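Local coordinates for eukaryotic translation initiation factor 2D (Homo sapiens, PDB 5W2F), which delivers tRNA to the P-site of the eukaryotic ribosome without GTP during translation initiation, this chain being its C-terminal part with SWIB/MDM2 and SUI1 domains, at residues A[55-60]-A[80-85]; A[38-41]-A[45-48]; A[140-145]-A[179-184]. All blocks are in the same frame, centred on the assembly; numbering follows the deposited sequence.

Contact 1. Residues A[55-60]-A[80-85]; sequences VRLDPI and DSLLTR
Val55 and Leu82 mark the nearest approach of the backbones, where the strand around Val55 passes helix 79-89 with 7.8 Å between their CA atoms. No hydrogen bond links the two segments. Their contact is purely apolar, and its three side chains, Val55, Leu57 and Leu82, are all buried. The CB bond of Leu82 points toward the strand, and CG, anti to the backbone N (chi1 174°), carries the chain on to bring CD2 to Val55. Its two methyls divide the work. CD2 settles against the branched end of Val55, 3.9 Å from CG1 and 4.1 Å from CB, the two side chains crossing at about a right angle. CD1 meets CD1 of Leu57 more loosely, at 4.5 Å, so one leucine touches residues that lie two apart on the other segment. Val37 of helix 30-43 and Ile65 of helix 59-65 also touch Leu82, while Leu57 packs on Cys62 and Ile65. The backbone of Val55 bonds to Leu77 of strand 76-78, and that of Leu57 to Met75 just before it. Just beyond, Asp58 serves as N-cap of helix 59-65, its OD1 accepting from Leu61 N. On the solvent side of helix 79-89, Thr84 OG1 bonds back to Asp80 O at 2.9 Å, reaching that oxygen from the face opposite to Thr84 N. The arrangement is that of the SWIB/MDM2 domain, in which a small two-stranded sheet and the surrounding helices share a hydrophobic core.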
ATOM      1  N   VAL A  55      11.323 -21.467  16.853  1.00 19.24           N
ATOM      2  CA  VAL A  55      11.703 -20.351  17.704  1.00 19.97           C
ATOM      3  C   VAL A  55      10.751 -20.295  18.891  1.00 19.11           C
ATOM      4  O   VAL A  55       9.530 -20.331  18.714  1.00 20.37           O
ATOM      5  CB  VAL A  55      11.664 -19.025  16.912  1.00 20.36           C
ATOM      6  CG1 VAL A  55      12.004 -17.845  17.827  1.00 23.28           C
ATOM      7  CG2 VAL A  55      12.637 -19.095  15.732  1.00 22.93           C
ATOM      8  N   ARG A  56      11.320 -20.219  20.099  1.00 21.27           N
ATOM      9  CA  ARG A  56      10.552 -20.063  21.324  1.00 22.03           C
ATOM     10  C   ARG A  56      10.309 -18.568  21.518  1.00 23.84           C
ATOM     11  O   ARG A  56      11.240 -17.805  21.705  1.00 28.98           O
ATOM     12  CB  ARG A  56      11.306 -20.628  22.523  1.00 26.93           C
ATOM     13  CG  ARG A  56      11.640 -22.108  22.423  1.00 34.07           C
ATOM     14  CD  ARG A  56      12.560 -22.565  23.563  1.00 45.70           C
ATOM     15  NE  ARG A  56      13.985 -22.325  23.269  1.00 56.14           N
ATOM     16  CZ  ARG A  56      14.748 -21.319  23.730  1.00 61.41           C
ATOM     17  NH1 ARG A  56      14.281 -20.392  24.585  1.00 56.58           N
ATOM     18  NH2 ARG A  56      16.034 -21.262  23.342  1.00 45.12           N
ATOM     19  N   LEU A  57       9.056 -18.160  21.525  1.00 21.86           N
ATOM     20  CA  LEU A  57       8.735 -16.760  21.638  1.00 23.38           C
ATOM     21  C   LEU A  57       8.960 -16.270  23.078  1.00 24.13           C
ATOM     22  O   LEU A  57       8.519 -16.883  24.042  1.00 27.51           O
ATOM     23  CB  LEU A  57       7.314 -16.473  21.181  1.00 24.83           C
ATOM     24  CG  LEU A  57       7.032 -16.410  19.664  1.00 31.90           C
ATOM     25  CD1 LEU A  57       7.388 -17.632  18.868  1.00 37.02           C
ATOM     26  CD2 LEU A  57       5.571 -16.040  19.481  1.00 32.45           C
ATOM     27  N   ASP A  58       9.657 -15.147  23.197  1.00 23.35           N
ATOM     28  CA  ASP A  58       9.876 -14.487  24.474  1.00 25.42           C
ATOM     29  C   ASP A  58       8.692 -13.559  24.755  1.00 25.49           C
ATOM     30  O   ASP A  58       7.764 -13.454  23.927  1.00 24.56           O
ATOM     31  CB  ASP A  58      11.236 -13.768  24.459  1.00 25.80           C
ATOM     32  CG  ASP A  58      11.293 -12.575  23.517  1.00 25.75           C
ATOM     33  OD1 ASP A  58      10.432 -12.433  22.632  1.00 24.57           O
ATOM     34  OD2 ASP A  58      12.246 -11.787  23.662  1.00 28.42           O
ATOM     35  N   PRO A  59       8.681 -12.912  25.926  1.00 29.03           N
ATOM     36  CA  PRO A  59       7.510 -12.092  26.211  1.00 29.68           C
ATOM     37  C   PRO A  59       7.257 -10.972  25.216  1.00 27.58           C
ATOM     38  O   PRO A  59       6.099 -10.701  24.893  1.00 28.14           O
ATOM     39  CB  PRO A  59       7.812 -11.555  27.609  1.00 31.42           C
ATOM     40  CG  PRO A  59       8.596 -12.658  28.251  1.00 31.43           C
ATOM     41  CD  PRO A  59       9.476 -13.170  27.150  1.00 30.39           C
ATOM     42  N   ILE A  60       8.320 -10.351  24.714  1.00 27.45           N
ATOM     43  CA  ILE A  60       8.177  -9.308  23.699  1.00 27.84           C
ATOM     44  C   ILE A  60       7.481  -9.837  22.448  1.00 25.76           C
ATOM     45  O   ILE A  60       6.527  -9.225  21.959  1.00 27.71           O
ATOM     46  CB  ILE A  60       9.553  -8.672  23.380  1.00 27.36           C
ATOM     47  CG1 ILE A  60       9.939  -7.741  24.530  1.00 30.80           C
ATOM     48  CG2 ILE A  60       9.540  -7.924  22.044  1.00 29.29           C
ATOM     49  CD1 ILE A  60      11.382  -7.309  24.532  1.00 33.11           C
ATOM     50  N   ASP A  80       9.332 -19.434   9.543  1.00 19.75           N
ATOM     51  CA  ASP A  80       8.493 -18.802   8.518  1.00 19.94           C
ATOM     52  C   ASP A  80       7.168 -18.305   9.064  1.00 19.62           C
ATOM     53  O   ASP A  80       6.686 -17.252   8.653  1.00 19.54           O
ATOM     54  CB  ASP A  80       8.318 -19.717   7.321  1.00 21.39           C
ATOM     55  CG  ASP A  80       9.607 -19.857   6.521  1.00 23.58           C
ATOM     56  OD1 ASP A  80       9.971 -18.887   5.844  1.00 30.71           O
ATOM     57  OD2 ASP A  80      10.276 -20.919   6.573  1.00 27.97           O
ATOM     58  N   SER A  81       6.575 -19.045   9.998  1.00 18.46           N
ATOM     59  CA  SER A  81       5.357 -18.559  10.633  1.00 18.88           C
ATOM     60  C   SER A  81       5.606 -17.319  11.464  1.00 18.44           C
ATOM     61  O   SER A  81       4.803 -16.393  11.465  1.00 19.65           O
ATOM     62  CB  SER A  81       4.771 -19.639  11.527  1.00 19.27           C
ATOM     63  OG  SER A  81       4.371 -20.764  10.739  1.00 21.21           O
ATOM     64  N   LEU A  82       6.720 -17.314  12.185  1.00 17.84           N
ATOM     65  CA  LEU A  82       7.096 -16.156  12.966  1.00 20.10           C
ATOM     66  C   LEU A  82       7.213 -14.934  12.068  1.00 19.18           C
ATOM     67  O   LEU A  82       6.667 -13.869  12.364  1.00 19.87           O
ATOM     68  CB  LEU A  82       8.410 -16.422  13.697  1.00 20.54           C
ATOM     69  CG  LEU A  82       9.014 -15.250  14.458  1.00 22.05           C
ATOM     70  CD1 LEU A  82       8.055 -14.745  15.524  1.00 24.80           C
ATOM     71  CD2 LEU A  82      10.359 -15.655  15.039  1.00 26.10           C
ATOM     72  N   LEU A  83       7.937 -15.085  10.965  1.00 19.50           N
ATOM     73  CA  LEU A  83       8.140 -13.982  10.044  1.00 20.29           C
ATOM     74  C   LEU A  83       6.820 -13.531   9.415  1.00 20.32           C
ATOM     75  O   LEU A  83       6.547 -12.340   9.352  1.00 21.46           O
ATOM     76  CB  LEU A  83       9.158 -14.398   8.985  1.00 21.18           C
ATOM     77  CG  LEU A  83      10.588 -14.623   9.500  1.00 28.56           C
ATOM     78  CD1 LEU A  83      11.516 -15.248   8.461  1.00 32.93           C
ATOM     79  CD2 LEU A  83      11.172 -13.327  10.027  1.00 34.26           C
ATOM     80  N   THR A  84       5.989 -14.479   9.000  1.00 20.01           N
ATOM     81  CA  THR A  84       4.683 -14.160   8.434  1.00 21.40           C
ATOM     82  C   THR A  84       3.814 -13.385   9.421  1.00 20.42           C
ATOM     83  O   THR A  84       3.187 -12.389   9.063  1.00 22.67           O
ATOM     84  CB  THR A  84       3.970 -15.442   7.993  1.00 22.73           C
ATOM     85  OG1 THR A  84       4.725 -16.026   6.937  1.00 24.05           O
ATOM     86  CG2 THR A  84       2.551 -15.182   7.529  1.00 24.76           C
ATOM     87  N   ARG A  85       3.770 -13.845  10.665  1.00 20.70           N
ATOM     88  CA  ARG A  85       2.953 -13.150  11.650  1.00 22.18           C
ATOM     89  C   ARG A  85       3.492 -11.755  11.917  1.00 20.83           C
ATOM     90  O   ARG A  85       2.712 -10.816  12.110  1.00 23.88           O
ATOM     91  CB  ARG A  85       2.838 -13.963  12.931  1.00 24.02           C
ATOM     92  CG  ARG A  85       2.018 -15.226  12.759  1.00 26.56           C
ATOM     93  CD  ARG A  85       1.672 -15.805  14.110  1.00 34.27           C
ATOM     94  NE  ARG A  85       1.214 -17.181  14.017  1.00 37.75           N
ATOM     95  CZ  ARG A  85       0.595 -17.840  14.995  1.00 39.84           C
ATOM     96  NH1 ARG A  85       0.318 -17.259  16.161  1.00 47.84           N
ATOM     97  NH2 ARG A  85       0.241 -19.100  14.792  1.00 44.76           N
TER

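Contact 2. Residues A[38-41]-A[45-48]; sequences INYA and DLVD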
ATOM      1  N   ILE A  38      15.086 -12.450  12.388  1.00 22.93           N
ATOM      2  CA  ILE A  38      16.034 -13.553  12.524  1.00 23.06           C
ATOM      3  C   ILE A  38      17.112 -13.171  13.530  1.00 24.35           C
ATOM      4  O   ILE A  38      17.446 -13.965  14.414  1.00 26.42           O
ATOM      5  CB  ILE A  38      16.595 -13.995  11.165  1.00 24.09           C
ATOM      6  CG1 ILE A  38      15.481 -14.692  10.358  1.00 25.42           C
ATOM      7  CG2 ILE A  38      17.771 -14.945  11.334  1.00 26.53           C
ATOM      8  CD1 ILE A  38      15.794 -14.891   8.893  1.00 26.36           C
ATOM      9  N   ASN A  39      17.650 -11.959  13.401  1.00 24.35           N
ATOM     10  CA  ASN A  39      18.683 -11.503  14.328  1.00 26.92           C
ATOM     11  C   ASN A  39      18.179 -11.390  15.760  1.00 27.29           C
ATOM     12  O   ASN A  39      18.907 -11.732  16.705  1.00 26.52           O
ATOM     13  CB  ASN A  39      19.275 -10.176  13.886  1.00 29.76           C
ATOM     14  CG  ASN A  39      20.157 -10.307  12.668  1.00 33.60           C
ATOM     15  OD1 ASN A  39      20.610 -11.393  12.327  1.00 40.14           O
ATOM     16  ND2 ASN A  39      20.399  -9.192  11.998  1.00 37.34           N
ATOM     17  N   TYR A  40      16.931 -10.953  15.925  1.00 24.43           N
ATOM     18  CA  TYR A  40      16.343 -10.859  17.255  1.00 25.61           C
ATOM     19  C   TYR A  40      16.317 -12.250  17.907  1.00 24.56           C
ATOM     20  O   TYR A  40      16.729 -12.428  19.070  1.00 25.42           O
ATOM     21  CB  TYR A  40      14.939 -10.225  17.195  1.00 24.06           C
ATOM     22  CG  TYR A  40      14.315 -10.079  18.557  1.00 24.52           C
ATOM     23  CD1 TYR A  40      13.598 -11.128  19.152  1.00 25.46           C
ATOM     24  CD2 TYR A  40      14.430  -8.886  19.257  1.00 26.42           C
ATOM     25  CE1 TYR A  40      13.050 -10.994  20.421  1.00 26.64           C
ATOM     26  CE2 TYR A  40      13.883  -8.739  20.516  1.00 27.14           C
ATOM     27  CZ  TYR A  40      13.203  -9.792  21.100  1.00 26.63           C
ATOM     28  OH  TYR A  40      12.689  -9.616  22.356  1.00 29.38           O
ATOM     29  N   ALA A  41      15.856 -13.247  17.161  1.00 22.85           N
ATOM     30  CA  ALA A  41      15.781 -14.594  17.708  1.00 21.93           C
ATOM     31  C   ALA A  41      17.153 -15.138  18.082  1.00 24.11           C
ATOM     32  O   ALA A  41      17.320 -15.751  19.143  1.00 24.72           O
ATOM     33  CB  ALA A  41      15.091 -15.522  16.726  1.00 23.70           C
ATOM     34  N   ASP A  45      18.715 -15.820  22.075  1.00 27.01           N
ATOM     35  CA  ASP A  45      18.805 -17.266  22.328  1.00 27.12           C
ATOM     36  C   ASP A  45      17.449 -17.951  22.322  1.00 27.52           C
ATOM     37  O   ASP A  45      17.161 -18.773  23.185  1.00 28.91           O
ATOM     38  CB  ASP A  45      19.558 -17.563  23.639  1.00 30.83           C
ATOM     39  CG  ASP A  45      20.957 -17.062  23.616  1.00 37.83           C
ATOM     40  OD1 ASP A  45      21.624 -17.263  22.571  1.00 44.14           O
ATOM     41  OD2 ASP A  45      21.396 -16.492  24.646  1.00 42.87           O
ATOM     42  N   LEU A  46      16.636 -17.616  21.320  1.00 23.06           N
ATOM     43  CA  LEU A  46      15.260 -18.113  21.255  1.00 22.44           C
ATOM     44  C   LEU A  46      15.132 -19.361  20.410  1.00 21.75           C
ATOM     45  O   LEU A  46      14.063 -19.952  20.366  1.00 23.32           O
ATOM     46  CB  LEU A  46      14.337 -17.027  20.735  1.00 23.45           C
ATOM     47  CG  LEU A  46      14.319 -15.749  21.583  1.00 25.26           C
ATOM     48  CD1 LEU A  46      13.263 -14.801  21.026  1.00 27.40           C
ATOM     49  CD2 LEU A  46      14.081 -16.015  23.072  1.00 27.75           C
ATOM     50  N   VAL A  47      16.179 -19.747  19.690  1.00 22.05           N
ATOM     51  CA  VAL A  47      16.062 -20.928  18.822  1.00 23.36           C
ATOM     52  C   VAL A  47      15.908 -22.170  19.710  1.00 21.45           C
ATOM     53  O   VAL A  47      16.628 -22.326  20.701  1.00 25.24           O
ATOM     54  CB  VAL A  47      17.271 -21.084  17.886  1.00 25.51           C
ATOM     55  CG1 VAL A  47      17.093 -22.292  16.973  1.00 26.03           C
ATOM     56  CG2 VAL A  47      17.474 -19.817  17.071  1.00 27.62           C
ATOM     57  N   ASP A  48      14.936 -23.021  19.382  1.00 21.39           N
ATOM     58  CA  ASP A  48      14.734 -24.244  20.138  1.00 22.53           C
ATOM     59  C   ASP A  48      15.935 -25.179  19.960  1.00 23.47           C
ATOM     60  O   ASP A  48      16.279 -25.584  18.847  1.00 27.05           O
ATOM     61  CB  ASP A  48      13.442 -24.927  19.719  1.00 21.82           C
ATOM     62  CG  ASP A  48      13.066 -26.073  20.624  1.00 29.00           C
ATOM     63  OD1 ASP A  48      13.586 -27.155  20.429  1.00 34.12           O
ATOM     64  OD2 ASP A  48      12.257 -25.884  21.564  1.00 38.24           O
TER
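Ala41 and Leu46 close the Schellman motif that ends helix 30-43. Leu46 N bonds to Ala41 O at 2.9 Å; the bond is nearly straight (170° at the hydrogen) and lies in the carbonyl plane. Asp45 is the C-prime residue, and its positive phi of 56° swings the chain back over the helix end, where Asp45 N bonds to the carbonyl of the residue after Ala41. That same N comes within 3.2 Å of Ala41 O, but at too poor an angle to bond, so within the two segments this carbonyl is held by Leu46 N. The reversal also brings Leu46 against the last turn: its CB packs 4.3 Å from CB of Ala41, the apolar pairing that commonly accompanies this motif. From there the leucine extends to Tyr40, placing CD1 3.9 Å from CE1 of the ring, in an oblique approach. With chi1 -178° the Tyr40 ring swings away from its own N and lies beside that methyl. Its hydroxyl is anchored by a hydrogen bond with Asp58 OD2, while Ile60 and Leu61 also pack against Tyr40. Past the turn, Arg56 NH2 bonds to both Asp45 O and Val47 O, and Asp48 OD2 forms a salt bridge with Lys76, fastening the outgoing loop to the two-stranded sheet. Polar bonds that turn the chain, combined with a leucine folded back against Ala41 in the last turn, make this a typical Schellman C-cap, here leading from a helix of the SWIB/MDM2 domain toward strand 54-56.

Contact 3. Residues A[140-145]-A[179-184]; sequences YSVAAI and GWLLLE
Val142 and Ile145, one turn apart on helix 139-150, meet Leu181 and Trp180 of helix 175-185. The short helical segments run at 128° to each other with their axes 12.0 Å apart, a spacing bridged by side chains alone. The aliphatic contacts centre on Leu181, which points its CB toward the other helix and, with chi1 -177°, ends beside Val142 and Ile145. Its two methyls part to separate partners: CD2 touches CG1 of Val142 at 3.7 Å, and CD1 lies 4.0 Å from CG2 of Ile145. Tyr186 adds to this patch by touching both Ile145 and Leu181. The aromatic contact is made by the same Ile145 methyl, CG2, which approaches the rim of the Trp180 indole near the ring plane, 4.1 Å from CZ3. The indole also takes part in a cation-pi interaction with Arg149, farther along helix 139-150. No hydrogen bond joins the two segments. On the sheet side, Ala143 packs on Val156 and Leu182 on Ile113 and Ile115, seating both helices on the mixed, mainly antiparallel sheet, the two-layer alpha-beta sandwich of the SUI1 fold, as in eIF1.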
ATOM      1  N   TYR A 140      -6.544  18.047  -8.589  1.00 22.52           N
ATOM      2  CA  TYR A 140      -6.710  19.336  -9.274  1.00 22.73           C
ATOM      3  C   TYR A 140      -5.742  19.466 -10.462  1.00 22.48           C
ATOM      4  O   TYR A 140      -6.089  20.021 -11.514  1.00 26.17           O
ATOM      5  CB  TYR A 140      -6.630  20.517  -8.279  1.00 24.72           C
ATOM      6  CG  TYR A 140      -7.912  20.637  -7.452  1.00 26.35           C
ATOM      7  CD1 TYR A 140      -9.003  21.279  -7.966  1.00 27.13           C
ATOM      8  CD2 TYR A 140      -8.040  20.061  -6.178  1.00 28.68           C
ATOM      9  CE1 TYR A 140     -10.191  21.368  -7.264  1.00 30.40           C
ATOM     10  CE2 TYR A 140      -9.244  20.154  -5.459  1.00 30.59           C
ATOM     11  CZ  TYR A 140     -10.313  20.815  -6.016  1.00 30.82           C
ATOM     12  OH  TYR A 140     -11.540  20.942  -5.361  1.00 38.42           O
ATOM     13  N   SER A 141      -4.521  18.977 -10.284  1.00 24.07           N
ATOM     14  CA  SER A 141      -3.546  18.959 -11.369  1.00 24.81           C
ATOM     15  C   SER A 141      -3.959  18.024 -12.502  1.00 22.86           C
ATOM     16  O   SER A 141      -3.953  18.383 -13.686  1.00 26.15           O
ATOM     17  CB  SER A 141      -2.190  18.537 -10.852  1.00 27.17           C
ATOM     18  OG  SER A 141      -1.280  18.444 -11.908  1.00 31.15           O
ATOM     19  N   VAL A 142      -4.355  16.821 -12.129  1.00 22.92           N
ATOM     20  CA  VAL A 142      -4.846  15.861 -13.118  1.00 22.33           C
ATOM     21  C   VAL A 142      -6.059  16.419 -13.878  1.00 23.00           C
ATOM     22  O   VAL A 142      -6.130  16.307 -15.110  1.00 24.09           O
ATOM     23  CB  VAL A 142      -5.167  14.511 -12.464  1.00 21.44           C
ATOM     24  CG1 VAL A 142      -5.861  13.589 -13.447  1.00 20.94           C
ATOM     25  CG2 VAL A 142      -3.895  13.859 -11.925  1.00 22.11           C
ATOM     26  N   ALA A 143      -6.972  17.063 -13.155  1.00 23.25           N
ATOM     27  CA  ALA A 143      -8.137  17.678 -13.791  1.00 22.74           C
ATOM     28  C   ALA A 143      -7.769  18.741 -14.812  1.00 22.67           C
ATOM     29  O   ALA A 143      -8.362  18.791 -15.891  1.00 24.87           O
ATOM     30  CB  ALA A 143      -9.104  18.221 -12.760  1.00 24.00           C
ATOM     31  N   ALA A 144      -6.754  19.537 -14.500  1.00 24.01           N
ATOM     32  CA  ALA A 144      -6.289  20.585 -15.416  1.00 26.02           C
ATOM     33  C   ALA A 144      -5.613  19.997 -16.658  1.00 26.49           C
ATOM     34  O   ALA A 144      -5.889  20.407 -17.788  1.00 28.63           O
ATOM     35  CB  ALA A 144      -5.378  21.585 -14.709  1.00 26.42           C
ATOM     36  N   ILE A 145      -4.757  19.013 -16.452  1.00 25.81           N
ATOM     37  CA  ILE A 145      -4.097  18.332 -17.555  1.00 26.91           C
ATOM     38  C   ILE A 145      -5.133  17.686 -18.494  1.00 25.84           C
ATOM     39  O   ILE A 145      -5.053  17.825 -19.721  1.00 28.89           O
ATOM     40  CB  ILE A 145      -3.118  17.258 -17.033  1.00 26.73           C
ATOM     41  CG1 ILE A 145      -1.916  17.903 -16.329  1.00 27.67           C
ATOM     42  CG2 ILE A 145      -2.662  16.352 -18.169  1.00 28.23           C
ATOM     43  CD1 ILE A 145      -1.137  16.934 -15.466  1.00 30.10           C
ATOM     44  N   GLY A 179      -5.345   6.292 -19.800  1.00 19.91           N
ATOM     45  CA  GLY A 179      -4.287   5.340 -20.113  1.00 20.59           C
ATOM     46  C   GLY A 179      -2.988   6.044 -20.444  1.00 19.73           C
ATOM     47  O   GLY A 179      -1.932   5.717 -19.890  1.00 20.87           O
ATOM     48  N   TRP A 180      -3.061   7.057 -21.306  1.00 21.06           N
ATOM     49  CA  TRP A 180      -1.875   7.847 -21.611  1.00 21.59           C
ATOM     50  C   TRP A 180      -1.278   8.466 -20.344  1.00 21.96           C
ATOM     51  O   TRP A 180      -0.086   8.335 -20.063  1.00 22.04           O
ATOM     52  CB  TRP A 180      -2.214   8.931 -22.634  1.00 23.85           C
ATOM     53  CG  TRP A 180      -1.203  10.023 -22.677  1.00 26.42           C
ATOM     54  CD1 TRP A 180       0.030   9.967 -23.247  1.00 29.99           C
ATOM     55  CD2 TRP A 180      -1.296  11.312 -22.038  1.00 26.47           C
ATOM     56  NE1 TRP A 180       0.703  11.146 -23.037  1.00 31.73           N
ATOM     57  CE2 TRP A 180      -0.092  11.992 -22.307  1.00 30.97           C
ATOM     58  CE3 TRP A 180      -2.291  11.962 -21.304  1.00 28.50           C
ATOM     59  CZ2 TRP A 180       0.150  13.289 -21.851  1.00 33.10           C
ATOM     60  CZ3 TRP A 180      -2.037  13.252 -20.824  1.00 29.49           C
ATOM     61  CH2 TRP A 180      -0.829  13.897 -21.110  1.00 30.41           C
ATOM     62  N   LEU A 181      -2.109   9.169 -19.602  1.00 20.83           N
ATOM     63  CA  LEU A 181      -1.620   9.940 -18.472  1.00 20.01           C
ATOM     64  C   LEU A 181      -0.985   9.036 -17.429  1.00 19.76           C
ATOM     65  O   LEU A 181       0.128   9.300 -16.955  1.00 20.85           O
ATOM     66  CB  LEU A 181      -2.754  10.763 -17.849  1.00 21.19           C
ATOM     67  CG  LEU A 181      -2.346  11.690 -16.686  1.00 22.45           C
ATOM     68  CD1 LEU A 181      -1.296  12.696 -17.142  1.00 25.35           C
ATOM     69  CD2 LEU A 181      -3.528  12.416 -16.057  1.00 26.40           C
ATOM     70  N   LEU A 182      -1.686   7.972 -17.060  1.00 18.34           N
ATOM     71  CA  LEU A 182      -1.247   7.130 -15.965  1.00 18.55           C
ATOM     72  C   LEU A 182      -0.137   6.164 -16.358  1.00 19.48           C
ATOM     73  O   LEU A 182       0.800   5.980 -15.590  1.00 19.99           O
ATOM     74  CB  LEU A 182      -2.430   6.365 -15.370  1.00 19.17           C
ATOM     75  CG  LEU A 182      -3.544   7.236 -14.826  1.00 19.44           C
ATOM     76  CD1 LEU A 182      -4.706   6.377 -14.329  1.00 20.61           C
ATOM     77  CD2 LEU A 182      -3.097   8.201 -13.728  1.00 20.89           C
ATOM     78  N   LEU A 183      -0.251   5.528 -17.523  1.00 19.99           N
ATOM     79  CA  LEU A 183       0.739   4.527 -17.935  1.00 20.57           C
ATOM     80  C   LEU A 183       1.946   5.137 -18.605  1.00 21.60           C
ATOM     81  O   LEU A 183       3.048   4.663 -18.420  1.00 23.85           O
ATOM     82  CB  LEU A 183       0.127   3.511 -18.907  1.00 20.54           C
ATOM     83  CG  LEU A 183      -1.078   2.723 -18.387  1.00 20.86           C
ATOM     84  CD1 LEU A 183      -1.604   1.817 -19.490  1.00 22.34           C
ATOM     85  CD2 LEU A 183      -0.697   1.879 -17.190  1.00 22.57           C
ATOM     86  N   GLU A 184       1.741   6.159 -19.427  1.00 22.73           N
ATOM     87  CA  GLU A 184       2.842   6.719 -20.206  1.00 25.33           C
ATOM     88  C   GLU A 184       3.487   7.881 -19.465  1.00 25.29           C
ATOM     89  O   GLU A 184       4.692   7.860 -19.206  1.00 27.83           O
ATOM     90  CB  GLU A 184       2.376   7.117 -21.599  1.00 26.84           C
ATOM     91  CG  GLU A 184       1.902   5.967 -22.461  1.00 33.34           C
ATOM     92  CD  GLU A 184       1.457   6.436 -23.854  1.00 43.18           C
ATOM     93  OE1 GLU A 184       2.174   7.251 -24.487  1.00 48.06           O
ATOM     94  OE2 GLU A 184       0.374   6.006 -24.315  1.00 51.91           O
TER

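In the fold
From the N terminus, contact 2 comes first and closes the tight turn by which helix 30-43 hands over to the loop before strand 54-56. Contact 1 follows, drawing residues 55-60 to 80-85 and closing a loop that holds most of helix 59-65 and strand 76-78. The two neither nest nor cross, yet they touch, with centres 9 Å apart, and together tie three helices and the small sheet of the SWIB/MDM2 domain. Contact 3 closes later, looping out strands 154-158 and 166-171 within the SUI1 domain. Its nearest atoms are about 30 Å from contact 1, on the opposite side of the chain's centre.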